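Local coordinates for protein MerB2 (Bacillus megaterium, PDB 5C17) that probably cleaves the carbon-mercury bond of organomercurials and here holds a mercury(II) ion together with a small dithiol, at residues G162-C165 with K166-H169; L7-F10 with Y11-L14. All coordinates share one frame; numbering follows the deposited sequence.

Interaction 1: residues G162-C165 with K166-H169. With HG (mercury (II) ion), chain B; DTV ((2S,3S)-1,4-dimercaptobutane-2,3-diol), chain D.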
ATOM      1  N   GLY A 162       2.847   4.773   8.462  1.00 12.12           N
ATOM      2  CA  GLY A 162       2.657   5.976   9.258  1.00 13.40           C
ATOM      3  C   GLY A 162       3.542   7.133   8.832  1.00 14.29           C
ATOM      4  O   GLY A 162       3.698   8.121   9.565  1.00 17.50           O
ATOM      5  N   GLY A 163       4.115   7.013   7.640  1.00 13.16           N
ATOM      6  CA  GLY A 163       5.024   8.008   7.096  1.00 13.87           C
ATOM      7  C   GLY A 163       4.552   8.444   5.722  1.00 13.06           C
ATOM      8  O   GLY A 163       3.636   9.251   5.597  1.00 14.15           O
ATOM      9  N   THR A 164       5.157   7.891   4.681  1.00 11.99           N
ATOM     10  CA  THR A 164       4.860   8.320   3.328  1.00 13.20           C
ATOM     11  C   THR A 164       3.394   8.063   2.962  1.00 11.92           C
ATOM     12  O   THR A 164       2.782   8.871   2.269  1.00 12.08           O
ATOM     13  CB  THR A 164       5.812   7.633   2.362  1.00 16.77           C
ATOM     14  OG1 THR A 164       7.154   7.982   2.722  1.00 19.70           O
ATOM     15  CG2 THR A 164       5.551   8.042   0.918  1.00 17.33           C
ATOM     16  N   CYS A 165       2.808   6.964   3.432  1.00 12.19           N
ATOM     17  CA  CYS A 165       1.423   6.655   3.070  1.00 12.77           C
ATOM     18  C   CYS A 165       0.461   7.745   3.573  1.00 12.50           C
ATOM     19  O   CYS A 165      -0.568   7.984   2.952  1.00 13.67           O
ATOM     20  CB  CYS A 165       0.994   5.266   3.557  1.00 14.30           C
ATOM     21  SG  CYS A 165       1.821   3.907   2.683  1.00 16.31           S
ATOM     22  N   LYS A 166       0.808   8.404   4.679  1.00 12.88           N
ATOM     23  CA  LYS A 166      -0.024   9.487   5.214  1.00 13.71           C
ATOM     24  C   LYS A 166       0.069  10.775   4.391  1.00 14.05           C
ATOM     25  O   LYS A 166      -0.710  11.697   4.602  1.00 15.70           O
ATOM     26  CB  LYS A 166       0.337   9.798   6.679  1.00 15.04           C
ATOM     27  CG  LYS A 166       0.005   8.696   7.677  1.00 17.80           C
ATOM     28  CD  LYS A 166       0.512   9.033   9.101  1.00 21.23           C
ATOM     29  CE  LYS A 166      -0.200  10.234   9.747  1.00 22.44           C
ATOM     30  NZ  LYS A 166       0.301  10.491  11.122  1.00 23.93           N
ATOM     31  N   GLN A 167       1.019  10.832   3.469  1.00 12.36           N
ATOM     32  CA  GLN A 167       1.222  12.006   2.611  1.00 12.50           C
ATOM     33  C   GLN A 167       0.615  11.857   1.214  1.00 12.15           C
ATOM     34  O   GLN A 167       0.653  12.796   0.426  1.00 12.99           O
ATOM     35  CB  GLN A 167       2.719  12.285   2.480  1.00 14.64           C
ATOM     36  CG  GLN A 167       3.431  12.593   3.797  1.00 18.07           C
ATOM     37  CD  GLN A 167       4.932  12.670   3.613  1.00 23.62           C
ATOM     38  OE1 GLN A 167       5.676  11.857   4.160  1.00 27.63           O
ATOM     39  NE2 GLN A 167       5.384  13.633   2.821  1.00 26.12           N
ATOM     40  N   ILE A 168       0.055  10.683   0.927  1.00 10.96           N
ATOM     41  CA  ILE A 168      -0.547  10.367  -0.350  1.00 10.29           C
ATOM     42  C   ILE A 168      -2.063  10.441  -0.157  1.00  9.64           C
ATOM     43  O   ILE A 168      -2.550  10.005   0.816  1.00 11.88           O
ATOM     44  CB  ILE A 168      -0.112   8.965  -0.795  1.00 11.45           C
ATOM     45  CG1 ILE A 168       1.395   8.945  -1.106  1.00 12.89           C
ATOM     46  CG2 ILE A 168      -0.997   8.422  -1.922  1.00 11.63           C
ATOM     47  CD1 ILE A 168       1.996   7.566  -1.180  1.00 14.09           C
ATOM     48  N   HIS A 169      -2.737  11.016  -1.140  1.00  9.42           N
ATOM     49  CA  HIS A 169      -4.164  11.240  -1.061  1.00  9.57           C
ATOM     50  C   HIS A 169      -4.894  11.060  -2.385  1.00  8.96           C
ATOM     51  O   HIS A 169      -4.359  11.172  -3.452  1.00  9.97           O
ATOM     52  CB  HIS A 169      -4.410  12.708  -0.641  1.00 11.44           C
ATOM     53  CG  HIS A 169      -3.663  13.134   0.573  1.00 12.32           C
ATOM     54  ND1 HIS A 169      -3.886  12.595   1.816  1.00 14.05           N
ATOM     55  CD2 HIS A 169      -2.706  14.064   0.726  1.00 14.33           C
ATOM     56  CE1 HIS A 169      -3.079  13.170   2.677  1.00 15.05           C
ATOM     57  NE2 HIS A 169      -2.347  14.049   2.037  1.00 15.81           N
TER
HETATM   58 HG    HG B 301       1.070   3.793   0.415  0.78 16.68          HG
HETATM   59  S1  DTV D 303       8.239   5.281   0.478  0.77 23.21           S
HETATM   60  C1  DTV D 303       6.874   4.601  -0.465  0.77 22.49           C
HETATM   61  C2  DTV D 303       5.886   3.818   0.383  0.77 21.80           C
HETATM   62  O2  DTV D 303       5.232   4.680   1.272  0.77 22.67           O
HETATM   63  C3  DTV D 303       4.816   3.088  -0.436  0.77 22.61           C
HETATM   64  O3  DTV D 303       5.441   2.124  -1.260  0.77 23.97           O
HETATM   65  C4  DTV D 303       3.980   4.015  -1.304  0.77 22.61           C
HETATM   66  S4  DTV D 303       2.409   3.291  -1.759  0.77 22.58           S
HETATM   67  O   HOH W   1       7.865  10.261   3.073  1.00 43.37           O
HETATM   68  O   HOH W   2       1.882   1.479   0.671  1.00 25.08           O

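Interaction 2: residues L7-F10 with Y11-L14. With DTV ((2S,3S)-1,4-dimercaptobutane-2,3-diol), chain D.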
ATOM      1  N   LEU A   7      10.450   4.424  -9.755  1.00 17.47           N
ATOM      2  CA  LEU A   7       9.841   3.414  -8.884  1.00 15.02           C
ATOM      3  C   LEU A   7      10.631   2.108  -8.869  1.00 13.55           C
ATOM      4  O   LEU A   7      10.853   1.516  -7.817  1.00 13.22           O
ATOM      5  CB  LEU A   7       8.397   3.143  -9.311  1.00 14.58           C
ATOM      6  CG  LEU A   7       7.614   2.198  -8.413  1.00 15.33           C
ATOM      7  CD1 LEU A   7       7.561   2.725  -6.964  1.00 16.65           C
ATOM      8  CD2 LEU A   7       6.232   2.006  -8.986  1.00 17.69           C
ATOM      9  N   LYS A   8      11.038   1.648 -10.040  1.00 16.05           N
ATOM     10  CA  LYS A   8      11.866   0.447 -10.136  1.00 17.24           C
ATOM     11  C   LYS A   8      13.138   0.628  -9.327  1.00 13.83           C
ATOM     12  O   LYS A   8      13.552  -0.272  -8.577  1.00 12.70           O
ATOM     13  CB  LYS A   8      12.230   0.163 -11.598  1.00 21.21           C
ATOM     14  CG  LYS A   8      11.045   0.084 -12.517  1.00 25.24           C
ATOM     15  CD  LYS A   8      11.448  -0.237 -13.941  1.00 28.11           C
ATOM     16  CE  LYS A   8      10.225  -0.565 -14.779  1.00 30.56           C
ATOM     17  NZ  LYS A   8      10.613  -1.080 -16.106  1.00 32.46           N
ATOM     18  N   LYS A   9      13.771   1.791  -9.466  1.00 15.11           N
ATOM     19  CA  LYS A   9      15.023   2.052  -8.769  1.00 15.82           C
ATOM     20  C   LYS A   9      14.818   2.173  -7.258  1.00 14.48           C
ATOM     21  O   LYS A   9      15.677   1.766  -6.479  1.00 14.52           O
ATOM     22  CB  LYS A   9      15.722   3.305  -9.318  1.00 19.17           C
ATOM     23  CG  LYS A   9      16.139   3.204 -10.781  1.00 22.66           C
ATOM     24  CD  LYS A   9      17.111   2.082 -11.044  1.00 25.75           C
ATOM     25  CE  LYS A   9      17.478   2.046 -12.528  1.00 28.30           C
ATOM     26  NZ  LYS A   9      18.562   1.077 -12.836  1.00 29.82           N
ATOM     27  N   PHE A  10      13.677   2.727  -6.850  1.00 13.70           N
ATOM     28  CA  PHE A  10      13.299   2.761  -5.436  1.00 13.47           C
ATOM     29  C   PHE A  10      13.272   1.361  -4.848  1.00 11.58           C
ATOM     30  O   PHE A  10      13.841   1.113  -3.786  1.00 12.30           O
ATOM     31  CB  PHE A  10      11.944   3.474  -5.273  1.00 14.09           C
ATOM     32  CG  PHE A  10      11.211   3.150  -3.982  1.00 13.95           C
ATOM     33  CD1 PHE A  10      11.502   3.820  -2.793  1.00 16.75           C
ATOM     34  CD2 PHE A  10      10.188   2.212  -3.973  1.00 14.98           C
ATOM     35  CE1 PHE A  10      10.804   3.514  -1.624  1.00 16.70           C
ATOM     36  CE2 PHE A  10       9.496   1.910  -2.803  1.00 17.45           C
ATOM     37  CZ  PHE A  10       9.798   2.568  -1.645  1.00 17.51           C
ATOM     38  N   TYR A  11      12.620   0.427  -5.534  1.00 10.98           N
ATOM     39  CA  TYR A  11      12.522  -0.916  -4.999  1.00 11.11           C
ATOM     40  C   TYR A  11      13.857  -1.637  -5.026  1.00 10.63           C
ATOM     41  O   TYR A  11      14.137  -2.432  -4.124  1.00 11.93           O
ATOM     42  CB  TYR A  11      11.498  -1.719  -5.779  1.00 11.78           C
ATOM     43  CG  TYR A  11      10.070  -1.491  -5.386  1.00 12.00           C
ATOM     44  CD1 TYR A  11       9.606  -1.858  -4.134  1.00 12.91           C
ATOM     45  CD2 TYR A  11       9.170  -0.963  -6.281  1.00 12.54           C
ATOM     46  CE1 TYR A  11       8.291  -1.686  -3.777  1.00 14.40           C
ATOM     47  CE2 TYR A  11       7.840  -0.789  -5.945  1.00 13.45           C
ATOM     48  CZ  TYR A  11       7.402  -1.146  -4.693  1.00 14.65           C
ATOM     49  OH  TYR A  11       6.077  -0.984  -4.368  1.00 17.80           O
ATOM     50  N   GLU A  12      14.681  -1.394  -6.042  1.00 11.07           N
ATOM     51  CA  GLU A  12      15.992  -2.026  -6.072  1.00 12.36           C
ATOM     52  C   GLU A  12      16.855  -1.543  -4.905  1.00 12.96           C
ATOM     53  O   GLU A  12      17.572  -2.336  -4.284  1.00 13.73           O
ATOM     54  CB  GLU A  12      16.692  -1.781  -7.402  1.00 13.88           C
ATOM     55  CG  GLU A  12      16.071  -2.567  -8.543  1.00 16.35           C
ATOM     56  CD  GLU A  12      16.797  -2.375  -9.848  1.00 22.65           C
ATOM     57  OE1 GLU A  12      16.408  -3.060 -10.823  1.00 26.35           O
ATOM     58  OE2 GLU A  12      17.752  -1.556  -9.905  1.00 25.08           O
ATOM     59  N   LEU A  13      16.796  -0.241  -4.617  1.00 12.95           N
ATOM     60  CA  LEU A  13      17.551   0.314  -3.494  1.00 13.67           C
ATOM     61  C   LEU A  13      17.033  -0.259  -2.167  1.00 12.95           C
ATOM     62  O   LEU A  13      17.799  -0.658  -1.290  1.00 14.18           O
ATOM     63  CB  LEU A  13      17.475   1.840  -3.486  1.00 14.78           C
ATOM     64  CG  LEU A  13      18.161   2.550  -2.316  1.00 16.96           C
ATOM     65  CD1 LEU A  13      19.633   2.190  -2.211  1.00 18.38           C
ATOM     66  CD2 LEU A  13      17.987   4.054  -2.472  1.00 17.95           C
ATOM     67  N   LEU A  14      15.721  -0.333  -2.027  1.00 12.84           N
ATOM     68  CA  LEU A  14      15.131  -0.902  -0.818  1.00 13.49           C
ATOM     69  C   LEU A  14      15.545  -2.375  -0.629  1.00 13.47           C
ATOM     70  O   LEU A  14      15.907  -2.781   0.472  1.00 14.42           O
ATOM     71  CB  LEU A  14      13.606  -0.771  -0.869  1.00 14.34           C
ATOM     72  CG  LEU A  14      12.832  -1.237   0.355  1.00 14.69           C
ATOM     73  CD1 LEU A  14      13.276  -0.561   1.627  1.00 15.24           C
ATOM     74  CD2 LEU A  14      11.366  -0.982   0.096  1.00 16.32           C
TER
HETATM   75  S1  DTV D 303       8.239   5.281   0.478  0.77 23.21           S
HETATM   76  C1  DTV D 303       6.874   4.601  -0.465  0.77 22.49           C
HETATM   77  C2  DTV D 303       5.886   3.818   0.383  0.77 21.80           C
HETATM   78  O2  DTV D 303       5.232   4.680   1.272  0.77 22.67           O
HETATM   79  C3  DTV D 303       4.816   3.088  -0.436  0.77 22.61           C
HETATM   80  O3  DTV D 303       5.441   2.124  -1.260  0.77 23.97           O
HETATM   81  C4  DTV D 303       3.980   4.015  -1.304  0.77 22.61           C
HETATM   82  S4  DTV D 303       2.409   3.291  -1.759  0.77 22.58           S
HETATM   83  O   HOH W   3      17.097  -1.321 -13.101  1.00 47.36           O

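Interaction 1: residues G162-C165 with K166-H169
Thr164 O accepts from Gln167 N at 2.9 Å, with an N-H...O angle of 152°. The turn follows on from helix 160-164, and two weak bonds flank it: Lys166 N to Gly163 O at 3.1 Å and Ile168 N to Cys165 O at 3.4 Å. Gly163 suits the turn because its backbone torsions would be awkward for a residue with a side chain. A water donates to Gln167 OE1 at 2.9 Å; it also lies next to Thr164 OG1, but so close that a bond there is doubtful. The first torsion of Cys165 (chi1 -69°) sets SG beside the backbone N and so carries it to the mercury, 2.4 Å away; sulfur is a soft ligand that suits this metal. Cys102 SG, a water and S4 of the bound dithiol complete the metal's partners. Thr164 CB lies 3.2 Å from DTV O2, a hydroxyl of the dithiol, with CG2 beside it; an alanine here would probably open a gap beside the dithiol where CG2 and OG1 now pack. With CG anti to its carbonyl carbon and an extended second torsion, Lys166 lays CD against Gly162 O, 3.3 Å away; the chain bends only beyond CD. The segment lies between helix 160-164 and strand 169-171, where His169 bonds through its backbone to Trp150 of strand 148-151, while Thr164 packs on the loop residues Val152 and Ala158.

Interaction 2: residues L7-F10 with Y11-L14
Leu7 O accepts from Tyr11 N at 3.1 Å, the first of four successive i to i+4 bonds that end with Leu14 N donating to Phe10 O at 3.0 Å. All four are nearly straight, as in a regular alpha-helix. Phe10 and Tyr11, although neighbours in sequence, form an edge-to-face pair, their ring centroids 5.1 Å apart and the planes at 64°. Different first torsions bring this about: Phe10 CG is anti to the backbone N (chi1 159°), whereas Tyr11 CG stands beside it (chi1 -81°). The Phe10 edge carrying CD2 and CE2 then lies over one face of Tyr11. One turn earlier, Leu7 runs side by side with the tyrosine, its CD1 touching CE2 of Tyr11 at 3.7 Å, a branched apolar side chain that packs against the ring. The exposed side holds charged residues. Lys9 NZ and Glu12 OE2 are too far apart for a salt bridge, but a water joins the two side chains, accepting from Lys9 NZ at 2.8 Å and donating to Glu12 OE1 at 2.9 Å. Inward, Phe10 CZ meets C1 of the dithiol at 3.8 Å. Tyr11 also meets Phe207, and Phe10 meets Phe154 edge-to-face. The whole is an amphipathic helix, with Lys8, Lys9 and Glu12 on the exposed side and, on the other, the Phe10 ring placed at the ligand pocket with Tyr11 as its edge-to-face partner.

How the interactions relate
The dithiol is what joins the two interactions, whose centres are 18 Å apart and whose nearest atoms, about 7 Å apart, do not touch. Interaction 1 supplies the metal end of the pocket, where S4 of the ligand binds mercury. Interaction 2 borders the other end: DTV S1 lies 3.8 Å from Phe10 CE1 and 3.7 Å from Thr164 OG1, so both interactions approach the same sulfur. Trp160, at the start of the helix that carries Thr164, packs against Phe10 and Leu14 and links the two helices directly. The nearest side-chain atom of Tyr11 is about 8 Å from mercury. The N-terminal helix thus helps enclose a site whose two metal-binding cysteines are Cys165, from residues 162-165, and Cys102.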